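Phosphoglucomutase/phosphomannomutase family protein (Burkholderia thailandensis, PDB 3UW2) probably catalyses intramolecular phosphate transfer on hexose phosphates, as a metal-dependent member of the phosphohexose mutase family. Local coordinates at residues 198-203 / 222-227; 204-209 / 261-266; 193-198 / 257-262; 250-255 / 271-276; 131-136 / 234-239. All blocks are in the same frame, centred on the assembly; numbering follows the deposited sequence.

Contact 1 (198-203 / 222-227)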
# COMPACT_ATOMS: atom_id res chain seq x y z
N VAL A 198 7.43 -12.33 -15.63
CA VAL A 198 8.37 -12.64 -14.57
C VAL A 198 7.65 -12.21 -13.29
O VAL A 198 7.16 -11.07 -13.22
CB VAL A 198 9.68 -11.86 -14.80
CG1 VAL A 198 10.60 -12.00 -13.58
CG2 VAL A 198 10.39 -12.43 -16.03
N VAL A 199 7.47 -13.13 -12.34
CA VAL A 199 6.86 -12.77 -11.02
C VAL A 199 7.89 -13.03 -9.91
O VAL A 199 8.37 -14.15 -9.74
CB VAL A 199 5.59 -13.58 -10.79
CG1 VAL A 199 5.01 -13.33 -9.38
CG2 VAL A 199 4.54 -13.28 -11.89
N ASP A 200 8.27 -11.96 -9.22
CA ASP A 200 9.23 -11.95 -8.09
C ASP A 200 8.51 -11.58 -6.78
O ASP A 200 7.99 -10.44 -6.62
CB ASP A 200 10.32 -10.90 -8.35
CG ASP A 200 11.46 -10.94 -7.27
OD1 ASP A 200 11.17 -11.15 -6.09
OD2 ASP A 200 12.65 -10.69 -7.57
N ALA A 201 8.42 -12.55 -5.86
CA ALA A 201 7.74 -12.36 -4.58
C ALA A 201 8.77 -12.16 -3.43
O ALA A 201 8.37 -12.05 -2.29
CB ALA A 201 6.86 -13.56 -4.29
N GLY A 202 10.09 -12.22 -3.70
CA GLY A 202 11.08 -12.02 -2.62
C GLY A 202 10.90 -13.00 -1.45
O GLY A 202 11.20 -12.64 -0.32
N ASN A 203 10.36 -14.19 -1.71
CA ASN A 203 10.10 -15.23 -0.69
C ASN A 203 9.01 -14.86 0.33
O ASN A 203 8.92 -15.49 1.39
CB ASN A 203 11.39 -15.71 0.04
CG ASN A 203 12.45 -16.24 -0.93
OD1 ASN A 203 13.50 -15.58 -1.16
ND2 ASN A 203 12.14 -17.32 -1.60
N VAL A 222 7.63 -16.82 -15.34
CA VAL A 222 8.96 -17.15 -14.96
C VAL A 222 9.04 -16.69 -13.50
O VAL A 222 9.00 -15.51 -13.22
CB VAL A 222 10.08 -16.45 -15.78
CG1 VAL A 222 11.37 -17.10 -15.35
CG2 VAL A 222 9.89 -16.63 -17.28
N GLU A 223 9.11 -17.64 -12.57
CA GLU A 223 9.04 -17.32 -11.16
C GLU A 223 10.41 -17.00 -10.51
O GLU A 223 11.43 -17.71 -10.71
CB GLU A 223 8.37 -18.50 -10.44
CG GLU A 223 6.97 -18.76 -10.99
CD GLU A 223 6.21 -19.84 -10.25
OE1 GLU A 223 6.40 -20.01 -9.02
OE2 GLU A 223 5.38 -20.51 -10.88
N LEU A 224 10.40 -15.98 -9.65
CA LEU A 224 11.57 -15.64 -8.87
C LEU A 224 11.17 -15.60 -7.40
O LEU A 224 10.31 -14.81 -7.02
CB LEU A 224 12.14 -14.26 -9.27
CG LEU A 224 12.93 -14.21 -10.58
CD1 LEU A 224 13.01 -12.74 -11.04
CD2 LEU A 224 14.30 -14.86 -10.43
N PHE A 225 11.77 -16.47 -6.57
CA PHE A 225 11.60 -16.42 -5.10
C PHE A 225 10.11 -16.46 -4.69
O PHE A 225 9.65 -15.64 -3.88
CB PHE A 225 12.32 -15.18 -4.49
CG PHE A 225 13.58 -14.86 -5.20
CD1 PHE A 225 14.62 -15.80 -5.28
CD2 PHE A 225 13.77 -13.60 -5.77
CE1 PHE A 225 15.81 -15.50 -5.96
CE2 PHE A 225 14.97 -13.31 -6.45
CZ PHE A 225 15.99 -14.25 -6.55
N THR A 226 9.37 -17.39 -5.29
CA THR A 226 7.93 -17.48 -5.03
C THR A 226 7.58 -18.50 -3.95
O THR A 226 6.40 -18.65 -3.58
CB THR A 226 7.15 -17.75 -6.34
OG1 THR A 226 7.66 -18.94 -6.95
CG2 THR A 226 7.17 -16.49 -7.28
N ASP A 227 8.58 -19.24 -3.47
CA ASP A 227 8.41 -20.12 -2.33
C ASP A 227 8.57 -19.24 -1.11
O ASP A 227 9.40 -18.30 -1.09
CB ASP A 227 9.46 -21.26 -2.32
CG ASP A 227 10.91 -20.75 -2.31
OD1 ASP A 227 11.39 -20.09 -3.29
OD2 ASP A 227 11.58 -20.99 -1.29
O HOH W 1 13.65 -18.98 -3.55
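V199 and E223 pair in parallel between strands 198-200 and 222-224, whose axes approach to 4.7 Å at 17° to each other. The exchange is V199 N to V222 O, L224 N to V199 O and A201 N to L224 O, the last at 3.2 Å and nearly along the carbonyl axis. Beyond the strands the pairing continues in the loops, where N203 N reaches F225 O at 2.7 Å. On the face carrying V198, D200 and L224, methyl V198 CG1 meets L224 CD1 at 3.6 Å. The strands belong to one beta-alpha-beta unit, joined through helix 206-216, which packs on the opposite face against V199, E223 and T226. The carboxylate of D200 lies at the ring edge of F225, OD1 3.6 Å from CD2, with the two planes 65° apart. D200 CG stands anti to the backbone N (chi1 -174°), and OD1 accepts from G202 N at 2.8 Å, closing an Asx turn, while OD2 is bonded to H235. The amide of N203 is held at both ends: ND2 donates to D227 O at 3.0 Å, the acceptor lying close to the amide plane, and to a water that bridges to D227 OD1, while OD1 accepts from N234 ND2. T226 OG1 donates to E223 OE1 on its anti lone pair, at 2.6 Å.

Contact 2 (204-209 / 261-266). With ZN (zinc ion), chain K.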
# COMPACT_ATOMS: atom_id res chain seq x y z
N GLY A 204 8.21 -13.83 -0.01
CA GLY A 204 7.16 -13.30 0.84
C GLY A 204 5.88 -14.05 0.58
O GLY A 204 5.85 -14.93 -0.29
N VAL A 205 4.80 -13.66 1.26
CA VAL A 205 3.57 -14.39 1.18
C VAL A 205 2.86 -14.23 -0.17
O VAL A 205 1.95 -14.98 -0.48
CB VAL A 205 2.66 -14.06 2.41
CG1 VAL A 205 2.03 -12.70 2.24
CG2 VAL A 205 1.56 -15.12 2.49
N ALA A 206 3.28 -13.27 -1.02
CA ALA A 206 2.59 -13.04 -2.31
C ALA A 206 2.81 -14.25 -3.26
O ALA A 206 1.98 -14.52 -4.14
CB ALA A 206 3.12 -11.74 -3.01
N GLY A 207 3.92 -14.97 -3.12
CA GLY A 207 4.30 -15.91 -4.20
C GLY A 207 3.32 -17.02 -4.59
O GLY A 207 2.90 -17.11 -5.76
N PRO A 208 2.92 -17.87 -3.62
CA PRO A 208 1.98 -18.93 -3.97
C PRO A 208 0.67 -18.47 -4.61
O PRO A 208 0.28 -18.97 -5.69
CB PRO A 208 1.75 -19.65 -2.63
CG PRO A 208 3.00 -19.34 -1.81
CD PRO A 208 3.29 -17.89 -2.19
N LEU A 209 -0.08 -17.58 -3.97
CA LEU A 209 -1.33 -17.17 -4.54
C LEU A 209 -1.17 -16.27 -5.78
O LEU A 209 -1.98 -16.33 -6.70
CB LEU A 209 -2.15 -16.42 -3.50
CG LEU A 209 -3.63 -16.25 -3.71
CD1 LEU A 209 -4.36 -17.57 -4.07
CD2 LEU A 209 -4.20 -15.68 -2.42
N PHE A 261 6.66 -8.46 -12.81
CA PHE A 261 5.90 -7.97 -11.61
C PHE A 261 6.69 -8.35 -10.36
O PHE A 261 7.13 -9.48 -10.22
CB PHE A 261 4.55 -8.68 -11.45
CG PHE A 261 3.46 -8.25 -12.41
CD1 PHE A 261 3.62 -7.18 -13.29
CD2 PHE A 261 2.22 -8.92 -12.37
CE1 PHE A 261 2.58 -6.80 -14.15
CE2 PHE A 261 1.18 -8.57 -13.25
CZ PHE A 261 1.36 -7.49 -14.12
N ALA A 262 6.86 -7.41 -9.43
CA ALA A 262 7.53 -7.71 -8.14
C ALA A 262 6.62 -7.27 -6.97
O ALA A 262 6.06 -6.18 -7.04
CB ALA A 262 8.86 -7.00 -8.07
N PHE A 263 6.42 -8.15 -5.96
CA PHE A 263 5.47 -7.87 -4.91
C PHE A 263 6.24 -7.53 -3.68
O PHE A 263 7.36 -8.02 -3.49
CB PHE A 263 4.57 -9.09 -4.66
CG PHE A 263 3.62 -9.35 -5.77
CD1 PHE A 263 2.48 -8.56 -5.91
CD2 PHE A 263 3.84 -10.37 -6.68
CE1 PHE A 263 1.58 -8.82 -6.94
CE2 PHE A 263 2.96 -10.61 -7.72
CZ PHE A 263 1.82 -9.84 -7.84
N ASP A 264 5.67 -6.71 -2.83
CA ASP A 264 6.25 -6.51 -1.53
C ASP A 264 5.84 -7.70 -0.62
O ASP A 264 5.12 -8.59 -1.07
CB ASP A 264 5.85 -5.16 -0.94
CG ASP A 264 4.45 -5.13 -0.40
OD1 ASP A 264 3.57 -5.95 -0.73
OD2 ASP A 264 4.24 -4.16 0.32
N GLY A 265 6.34 -7.73 0.61
CA GLY A 265 6.25 -9.00 1.38
C GLY A 265 4.86 -9.45 1.75
O GLY A 265 4.67 -10.64 1.99
N ASP A 266 3.85 -8.54 1.79
CA ASP A 266 2.51 -9.05 2.06
C ASP A 266 1.52 -8.90 0.88
O ASP A 266 0.32 -9.19 1.01
CB ASP A 266 1.92 -8.43 3.37
CG ASP A 266 1.72 -6.93 3.26
OD1 ASP A 266 2.41 -6.37 2.40
OD2 ASP A 266 0.92 -6.26 3.97
ZN ZN K . 2.79 -4.25 1.97
O HOH W 2 5.65 -11.62 -1.26
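G265 and V205 meet where the loop leading into helix 206-216 passes the metal-binding loop after strand 259-263, in the second alpha/beta domain. A206 and F263 make the tight part: A206 CB lies 3.4 Å from F263 CB and 3.7 Å from F263 CG, approaching the ring obliquely. One backbone bond lies beside it, V205 N to G265 O at 3.1 Å with an N-H...O angle of 148°. V205 CG1, set between the backbone N and the carbonyl carbon (chi1 76°), lies beside the edge of the G265-D266 peptide, 3.4 Å from G265 O and 3.7 Å from D266 CA. The looser part is bridged by solvent: a water accepts from A206 N and donates to D264 O, so these two backbone groups are joined without touching. All seven touching residues are nonetheless buried. Neither aspartate carboxylate touches 204-209; both bind the zinc ion, which also binds D268 and an oxygen of a phosphate ion. Second-shell partners steady them: R269 donates to D264 OD2, while D266 OD2 receives T101 and forms a salt bridge with K140. Each of the two aspartates gives the zinc ion one oxygen, D264 OD2 and D266 OD1, both 2.2 Å from the metal.

Contact 3 (193-198 / 257-262)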
# COMPACT_ATOMS: atom_id res chain seq x y z
N ARG A 193 -5.22 -12.09 -24.55
CA ARG A 193 -4.22 -13.03 -24.97
C ARG A 193 -3.41 -13.39 -23.72
O ARG A 193 -3.40 -12.62 -22.76
CB ARG A 193 -3.30 -12.44 -26.07
CG ARG A 193 -2.38 -11.28 -25.65
CD ARG A 193 -1.54 -10.80 -26.84
NE ARG A 193 -0.69 -9.68 -26.46
CZ ARG A 193 0.51 -9.79 -25.89
NH1 ARG A 193 1.04 -10.97 -25.67
NH2 ARG A 193 1.21 -8.71 -25.54
N PRO A 194 -2.75 -14.57 -23.72
CA PRO A 194 -1.79 -14.82 -22.63
C PRO A 194 -0.58 -13.92 -22.75
O PRO A 194 -0.18 -13.50 -23.86
CB PRO A 194 -1.37 -16.29 -22.82
CG PRO A 194 -1.86 -16.70 -24.16
CD PRO A 194 -2.95 -15.74 -24.60
N LEU A 195 0.00 -13.61 -21.61
CA LEU A 195 1.16 -12.78 -21.58
C LEU A 195 2.17 -13.52 -20.67
O LEU A 195 1.82 -14.00 -19.59
CB LEU A 195 0.72 -11.45 -20.95
CG LEU A 195 1.18 -10.07 -21.41
CD1 LEU A 195 0.09 -9.02 -21.23
CD2 LEU A 195 2.36 -9.71 -20.52
N LYS A 196 3.42 -13.59 -21.09
CA LYS A 196 4.43 -14.27 -20.29
C LYS A 196 5.07 -13.29 -19.35
O LYS A 196 5.53 -12.23 -19.78
CB LYS A 196 5.50 -14.93 -21.19
CG LYS A 196 6.44 -15.81 -20.37
CD LYS A 196 7.11 -16.83 -21.25
CE LYS A 196 8.33 -17.41 -20.55
NZ LYS A 196 8.91 -18.40 -21.48
N LEU A 197 5.03 -13.61 -18.06
CA LEU A 197 5.45 -12.68 -16.97
C LEU A 197 6.59 -13.23 -16.12
O LEU A 197 6.65 -14.43 -15.89
CB LEU A 197 4.33 -12.49 -15.94
CG LEU A 197 2.87 -12.39 -16.14
CD1 LEU A 197 2.35 -11.74 -14.87
CD2 LEU A 197 2.71 -11.47 -17.33
N VAL A 198 7.43 -12.33 -15.63
CA VAL A 198 8.37 -12.64 -14.57
C VAL A 198 7.65 -12.21 -13.29
O VAL A 198 7.16 -11.07 -13.22
CB VAL A 198 9.68 -11.86 -14.80
CG1 VAL A 198 10.60 -12.00 -13.58
CG2 VAL A 198 10.39 -12.43 -16.03
N ALA A 257 9.94 -13.59 -21.59
CA ALA A 257 8.85 -13.00 -20.86
C ALA A 257 8.73 -11.58 -21.35
O ALA A 257 9.74 -11.00 -21.84
CB ALA A 257 9.09 -13.05 -19.36
N GLU A 258 7.55 -11.00 -21.20
CA GLU A 258 7.27 -9.63 -21.76
C GLU A 258 7.29 -8.54 -20.69
O GLU A 258 7.69 -7.43 -20.98
CB GLU A 258 5.89 -9.57 -22.38
CG GLU A 258 5.63 -10.60 -23.47
CD GLU A 258 4.32 -10.35 -24.22
OE1 GLU A 258 4.08 -9.22 -24.66
OE2 GLU A 258 3.50 -11.29 -24.36
N ILE A 259 6.86 -8.87 -19.47
CA ILE A 259 6.61 -7.90 -18.41
C ILE A 259 7.05 -8.51 -17.08
O ILE A 259 6.87 -9.70 -16.89
CB ILE A 259 5.08 -7.58 -18.39
CG1 ILE A 259 4.74 -6.63 -19.58
CG2 ILE A 259 4.61 -6.97 -17.08
CD1 ILE A 259 5.46 -5.28 -19.56
N GLY A 260 7.60 -7.68 -16.17
CA GLY A 260 8.01 -8.15 -14.83
C GLY A 260 7.16 -7.59 -13.71
O GLY A 260 6.89 -6.38 -13.71
N PHE A 261 6.66 -8.46 -12.81
CA PHE A 261 5.90 -7.97 -11.61
C PHE A 261 6.69 -8.35 -10.36
O PHE A 261 7.13 -9.48 -10.22
CB PHE A 261 4.55 -8.68 -11.45
CG PHE A 261 3.46 -8.25 -12.41
CD1 PHE A 261 3.62 -7.18 -13.29
CD2 PHE A 261 2.22 -8.92 -12.37
CE1 PHE A 261 2.58 -6.80 -14.15
CE2 PHE A 261 1.18 -8.57 -13.25
CZ PHE A 261 1.36 -7.49 -14.12
N ALA A 262 6.86 -7.41 -9.43
CA ALA A 262 7.53 -7.71 -8.14
C ALA A 262 6.62 -7.27 -6.97
O ALA A 262 6.06 -6.18 -7.04
CB ALA A 262 8.86 -7.00 -8.07
O HOH W 3 4.04 -13.69 -24.12
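R193 and E258 form the ionic part of this contact, a two-nitrogen, end-on grip. NH1 of R193 meets OE2 of E258 at 2.8 Å, nearly straight at 175°, and NH2 of R193 meets OE1 of E258 at 3.0 Å. Both oxygens use their syn lone pairs, and the guanidinium and carboxylate planes are only 16° apart. The arginine chain is extended from CG to NE, which carries its flat end across to the glutamate; R193 NH2 also bonds to V378 O. A water donates to E258 OE2 and accepts from K196 N, linking the carboxylate to the neighbouring backbone.

Backbone bonds follow: E258 N to K196 O at 2.8 Å, V198 N to I259 O, and F261 N to V198 O at 2.7 Å. The backbone N of I259, buried here, has no partner in the model.

Apolar contacts lie on both faces. L197 CD1 touches F261 CE2 at 3.7 Å on one, beside helix 364-375; on the other, V198 CG2 meets A257 CB at 3.6 Å, beside helix 246-254. L195 CD2 reaches I259 CG1 at 4.0 Å. The paired strands 197-200 and 259-263 are parallel central neighbours of a four-stranded mixed sheet with order 2-1-3-4, the core of the second alpha/beta domain.

Contact 4 (250-255 / 271-276)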
# COMPACT_ATOMS: atom_id res chain seq x y z
N ALA A 250 17.08 -8.66 -14.95
CA ALA A 250 17.98 -9.63 -15.57
C ALA A 250 17.18 -10.76 -16.20
O ALA A 250 17.54 -11.24 -17.26
CB ALA A 250 19.01 -10.16 -14.56
N LYS A 251 16.12 -11.21 -15.54
CA LYS A 251 15.30 -12.27 -16.06
C LYS A 251 14.54 -11.89 -17.33
O LYS A 251 14.38 -12.73 -18.22
CB LYS A 251 14.28 -12.71 -14.98
CG LYS A 251 13.79 -14.11 -15.15
CD LYS A 251 14.95 -15.14 -15.23
CE LYS A 251 15.34 -15.67 -13.85
NZ LYS A 251 16.61 -16.46 -14.01
N LEU A 252 14.04 -10.64 -17.38
CA LEU A 252 13.45 -10.11 -18.57
C LEU A 252 14.49 -10.02 -19.75
O LEU A 252 14.09 -10.16 -20.93
CB LEU A 252 12.75 -8.75 -18.29
CG LEU A 252 11.40 -8.81 -17.49
CD1 LEU A 252 11.07 -7.44 -16.91
CD2 LEU A 252 10.25 -9.29 -18.38
N LYS A 253 15.78 -9.77 -19.46
CA LYS A 253 16.80 -9.79 -20.55
C LYS A 253 17.05 -11.22 -21.02
O LYS A 253 17.33 -11.44 -22.18
CB LYS A 253 18.15 -9.14 -20.15
CG LYS A 253 18.11 -7.61 -20.04
CD LYS A 253 19.41 -6.98 -19.54
CE LYS A 253 19.16 -5.60 -18.87
NZ LYS A 253 17.95 -4.83 -19.35
N ALA A 254 16.94 -12.20 -20.12
CA ALA A 254 17.44 -13.53 -20.43
C ALA A 254 16.37 -14.55 -20.83
O ALA A 254 16.70 -15.69 -21.10
CB ALA A 254 18.28 -14.04 -19.29
N THR A 255 15.11 -14.14 -20.87
CA THR A 255 13.99 -15.03 -21.23
C THR A 255 13.08 -14.30 -22.25
O THR A 255 13.29 -13.12 -22.50
CB THR A 255 13.15 -15.42 -19.99
OG1 THR A 255 12.45 -14.26 -19.46
CG2 THR A 255 14.04 -16.06 -18.89
N GLY A 271 5.24 -3.75 -7.91
CA GLY A 271 6.27 -3.10 -8.78
C GLY A 271 6.19 -3.66 -10.19
O GLY A 271 5.97 -4.87 -10.35
N VAL A 272 6.41 -2.81 -11.21
CA VAL A 272 6.20 -3.15 -12.63
C VAL A 272 7.43 -2.71 -13.36
O VAL A 272 7.85 -1.54 -13.27
CB VAL A 272 4.96 -2.40 -13.25
CG1 VAL A 272 4.85 -2.66 -14.77
CG2 VAL A 272 3.66 -2.77 -12.54
N VAL A 273 8.02 -3.65 -14.09
CA VAL A 273 9.24 -3.45 -14.90
C VAL A 273 8.94 -3.84 -16.36
O VAL A 273 8.37 -4.90 -16.64
CB VAL A 273 10.43 -4.35 -14.37
CG1 VAL A 273 11.73 -4.12 -15.16
CG2 VAL A 273 10.71 -4.08 -12.90
N THR A 274 9.37 -3.00 -17.29
CA THR A 274 9.27 -3.33 -18.70
C THR A 274 10.37 -4.31 -19.17
O THR A 274 11.35 -4.58 -18.47
CB THR A 274 9.32 -2.07 -19.60
OG1 THR A 274 10.61 -1.47 -19.48
CG2 THR A 274 8.22 -1.07 -19.15
N LYS A 275 10.19 -4.80 -20.39
CA LYS A 275 11.06 -5.73 -21.06
C LYS A 275 12.48 -5.14 -21.12
O LYS A 275 13.48 -5.84 -20.83
CB LYS A 275 10.52 -5.94 -22.50
CG LYS A 275 11.34 -6.90 -23.41
CD LYS A 275 11.26 -8.36 -22.93
CE LYS A 275 12.14 -9.28 -23.81
NZ LYS A 275 12.24 -10.60 -23.08
N ASP A 276 12.54 -3.87 -21.52
CA ASP A 276 13.80 -3.15 -21.55
C ASP A 276 14.26 -2.57 -20.20
O ASP A 276 15.15 -1.70 -20.18
CB ASP A 276 13.78 -2.08 -22.67
CG ASP A 276 12.66 -1.01 -22.47
OD1 ASP A 276 11.63 -1.25 -21.83
OD2 ASP A 276 12.84 0.09 -23.01
O HOH W 4 15.13 -5.89 -18.68
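L252 and K275 are the nearest residues along the two backbones, their CA atoms 5.6 Å apart, where the C-terminal turns of helix 246-254 face the end of strand 270-273 and the loop that follows it. The approach is at one place, and the backbones exchange no bond; side chains span the gap. L252 points at the strand and does most of the packing. Its CD1 lies 3.8 Å from V273 CG1, 3.7 Å from V273 O and 3.3 Å from T274 O, so one methyl covers a branch of valine and two successive carbonyls.

The polar part rests on K275. Its CB is directed away from the helix, yet the chain bends at chi2 (68°) and brings the ammonium back to the helix end. NZ donates to L252 O at 2.9 Å, in the carbonyl plane with a C=O...N angle of 158°. T255 O also lies 2.8 Å from K275 NZ, and NZ donates further to A257 O, so the ammonium sits among backbone oxygens at the C-terminal end of the helix, where its charge would probably be favoured by the helix dipole. At the outer margin a water accepts from K253 NZ and donates to K275 O.

Each segment also holds itself. T255 OG1 donates back to K251 O, and T274 OG1 donates to D276 OD1 at 2.6 Å, on the anti side and out of the carboxylate plane. The side chain of T274, whose CB points away from helix 246-254, touches helix 381-386. The arrangement is that of an alpha/beta domain, helix 246-254 laid against the antiparallel edge strand 270-273 of the mixed sheet, away from the metal site.

Contact 5 (131-136 / 234-239). With PO4 (phosphate ion), chain B.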
# COMPACT_ATOMS: atom_id res chain seq x y z
N HIS A 131 7.33 -5.12 4.19
CA HIS A 131 8.58 -5.12 3.42
C HIS A 131 9.81 -5.23 4.33
O HIS A 131 10.95 -5.26 3.84
CB HIS A 131 8.68 -3.86 2.54
CG HIS A 131 8.92 -2.58 3.32
ND1 HIS A 131 7.91 -1.90 3.95
CD2 HIS A 131 10.11 -1.90 3.62
CE1 HIS A 131 8.44 -0.84 4.63
NE2 HIS A 131 9.77 -0.83 4.42
N ASN A 132 9.59 -5.32 5.65
CA ASN A 132 10.69 -5.16 6.64
C ASN A 132 11.54 -6.40 6.86
O ASN A 132 11.08 -7.48 6.45
CB ASN A 132 10.11 -4.69 8.00
CG ASN A 132 9.56 -3.28 7.90
OD1 ASN A 132 10.28 -2.33 7.59
ND2 ASN A 132 8.26 -3.17 8.06
N PRO A 133 12.74 -6.27 7.51
CA PRO A 133 13.60 -7.45 7.75
C PRO A 133 12.90 -8.60 8.50
O PRO A 133 11.82 -8.36 9.11
CB PRO A 133 14.79 -6.87 8.53
CG PRO A 133 14.88 -5.41 8.07
CD PRO A 133 13.45 -5.00 7.89
N PRO A 134 13.48 -9.84 8.47
CA PRO A 134 12.85 -11.04 8.99
C PRO A 134 12.29 -10.99 10.42
O PRO A 134 11.27 -11.72 10.73
CB PRO A 134 13.98 -12.09 8.96
CG PRO A 134 14.93 -11.62 7.88
CD PRO A 134 14.66 -10.16 7.64
N ASP A 135 12.95 -10.22 11.28
CA ASP A 135 12.65 -10.16 12.72
C ASP A 135 11.55 -9.12 13.04
O ASP A 135 11.18 -8.95 14.21
CB ASP A 135 13.94 -9.91 13.56
CG ASP A 135 14.81 -8.76 13.04
OD1 ASP A 135 14.65 -8.31 11.88
OD2 ASP A 135 15.72 -8.32 13.80
N TYR A 136 11.06 -8.41 12.01
CA TYR A 136 9.97 -7.46 12.18
C TYR A 136 8.68 -8.13 11.93
O TYR A 136 8.56 -9.05 11.10
CB TYR A 136 10.04 -6.33 11.17
CG TYR A 136 11.17 -5.37 11.48
CD1 TYR A 136 12.47 -5.77 11.34
CD2 TYR A 136 10.90 -4.08 11.95
CE1 TYR A 136 13.52 -4.89 11.62
CE2 TYR A 136 11.93 -3.20 12.24
CZ TYR A 136 13.23 -3.61 12.07
OH TYR A 136 14.28 -2.76 12.38
N ASN A 234 17.24 -14.20 -0.20
CA ASN A 234 17.63 -13.68 -1.54
C ASN A 234 17.67 -12.19 -1.67
O ASN A 234 18.73 -11.66 -1.86
CB ASN A 234 16.76 -14.28 -2.65
CG ASN A 234 16.94 -15.73 -2.73
OD1 ASN A 234 18.03 -16.19 -3.12
ND2 ASN A 234 15.93 -16.50 -2.30
N HIS A 235 16.55 -11.52 -1.65
CA HIS A 235 16.52 -10.02 -1.51
C HIS A 235 15.26 -9.82 -0.72
O HIS A 235 14.35 -10.66 -0.81
CB HIS A 235 16.51 -9.23 -2.84
CG HIS A 235 15.27 -9.46 -3.73
ND1 HIS A 235 14.03 -8.94 -3.45
CD2 HIS A 235 15.09 -10.27 -4.88
CE1 HIS A 235 13.12 -9.37 -4.38
NE2 HIS A 235 13.75 -10.20 -5.24
N HIS A 236 15.20 -8.79 0.10
CA HIS A 236 13.94 -8.44 0.78
C HIS A 236 12.82 -8.14 -0.21
O HIS A 236 13.06 -7.59 -1.28
CB HIS A 236 14.12 -7.33 1.81
CG HIS A 236 15.00 -7.73 2.98
ND1 HIS A 236 15.31 -6.89 3.98
CD2 HIS A 236 15.65 -8.95 3.26
CE1 HIS A 236 16.12 -7.52 4.86
NE2 HIS A 236 16.30 -8.79 4.43
N PRO A 237 11.59 -8.52 0.14
CA PRO A 237 10.49 -8.25 -0.77
C PRO A 237 10.06 -6.76 -0.60
O PRO A 237 9.07 -6.43 0.09
CB PRO A 237 9.43 -9.31 -0.36
CG PRO A 237 9.67 -9.47 1.09
CD PRO A 237 11.12 -9.18 1.38
N ASP A 238 10.83 -5.90 -1.25
CA ASP A 238 10.75 -4.48 -1.01
C ASP A 238 11.05 -3.76 -2.34
O ASP A 238 12.15 -3.29 -2.56
CB ASP A 238 11.69 -4.12 0.17
CG ASP A 238 11.82 -2.58 0.43
OD1 ASP A 238 10.88 -1.83 0.17
OD2 ASP A 238 12.89 -2.16 0.90
N PRO A 239 10.07 -3.76 -3.27
CA PRO A 239 10.20 -3.22 -4.60
C PRO A 239 10.39 -1.71 -4.62
O PRO A 239 10.75 -1.18 -5.65
CB PRO A 239 8.91 -3.67 -5.30
CG PRO A 239 7.94 -4.02 -4.21
CD PRO A 239 8.78 -4.46 -3.08
P PO4 B . 4.26 -2.34 4.18
O2 PO4 B . 3.47 -2.36 2.87
O3 PO4 B . 5.45 -1.42 4.05
O4 PO4 B . 3.41 -2.15 5.40
O HOH W 5 13.53 -5.01 4.44
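H131 and D238 lie side by side, pointing the same way: CD2 of H131 is 3.5 Å from OD1 of D238, with ring and carboxylate planes 39° apart. The approach to the imidazole is oblique, and NE2 of H131 stays 4.5 Å from that oxygen. H131 CB also rests on P237 O at 3.6 Å. At the other end of the contact the imidazole of H236 crosses the two prolines at about a right angle, its CE1 3.8 Å from P133 CA and its NE2 3.9 Å from P134 CD. A water joins the two ends, donating to H131 O and lying 2.6 Å from H236 ND1. This is an interdomain seam, a loop of the first alpha/beta domain set against one of the second, beside the metal site. There H131 ND1 donates to O3 of a phosphate ion at 2.5 Å; the ion, probably from the crystallisation liquor, is also held by K140. Further out, turns and side chains set the shapes of the loops. A type I turn runs from P133 to Y136, with R72 bonded to N132 O and P133 O; P237 centres an inverse gamma turn. H235 ND1 donates to H236 O, while D238 OD2 receives H241 ND1.

From the N terminus, the first segment met is 131-136 in the first alpha/beta domain; contact 5 closes its long loop at 234-239, tying that domain to the second. Contact 3 opens at 193-198 and closes at 257-262, joining the central strands, so it crosses contact 5. Contact 1, closing at 222-227, nests within both and completes a beta-alpha-beta unit. Contact 2 starts at 204-209, between the segments of contact 1, and ends at 261-266 on the strand contact 3 uses; it therefore crosses contacts 1 and 5. Contact 4 begins at 250-255, after contacts 1 and 5 have closed, and crosses contacts 2 and 3, bringing a helix onto the edge strand of their sheet.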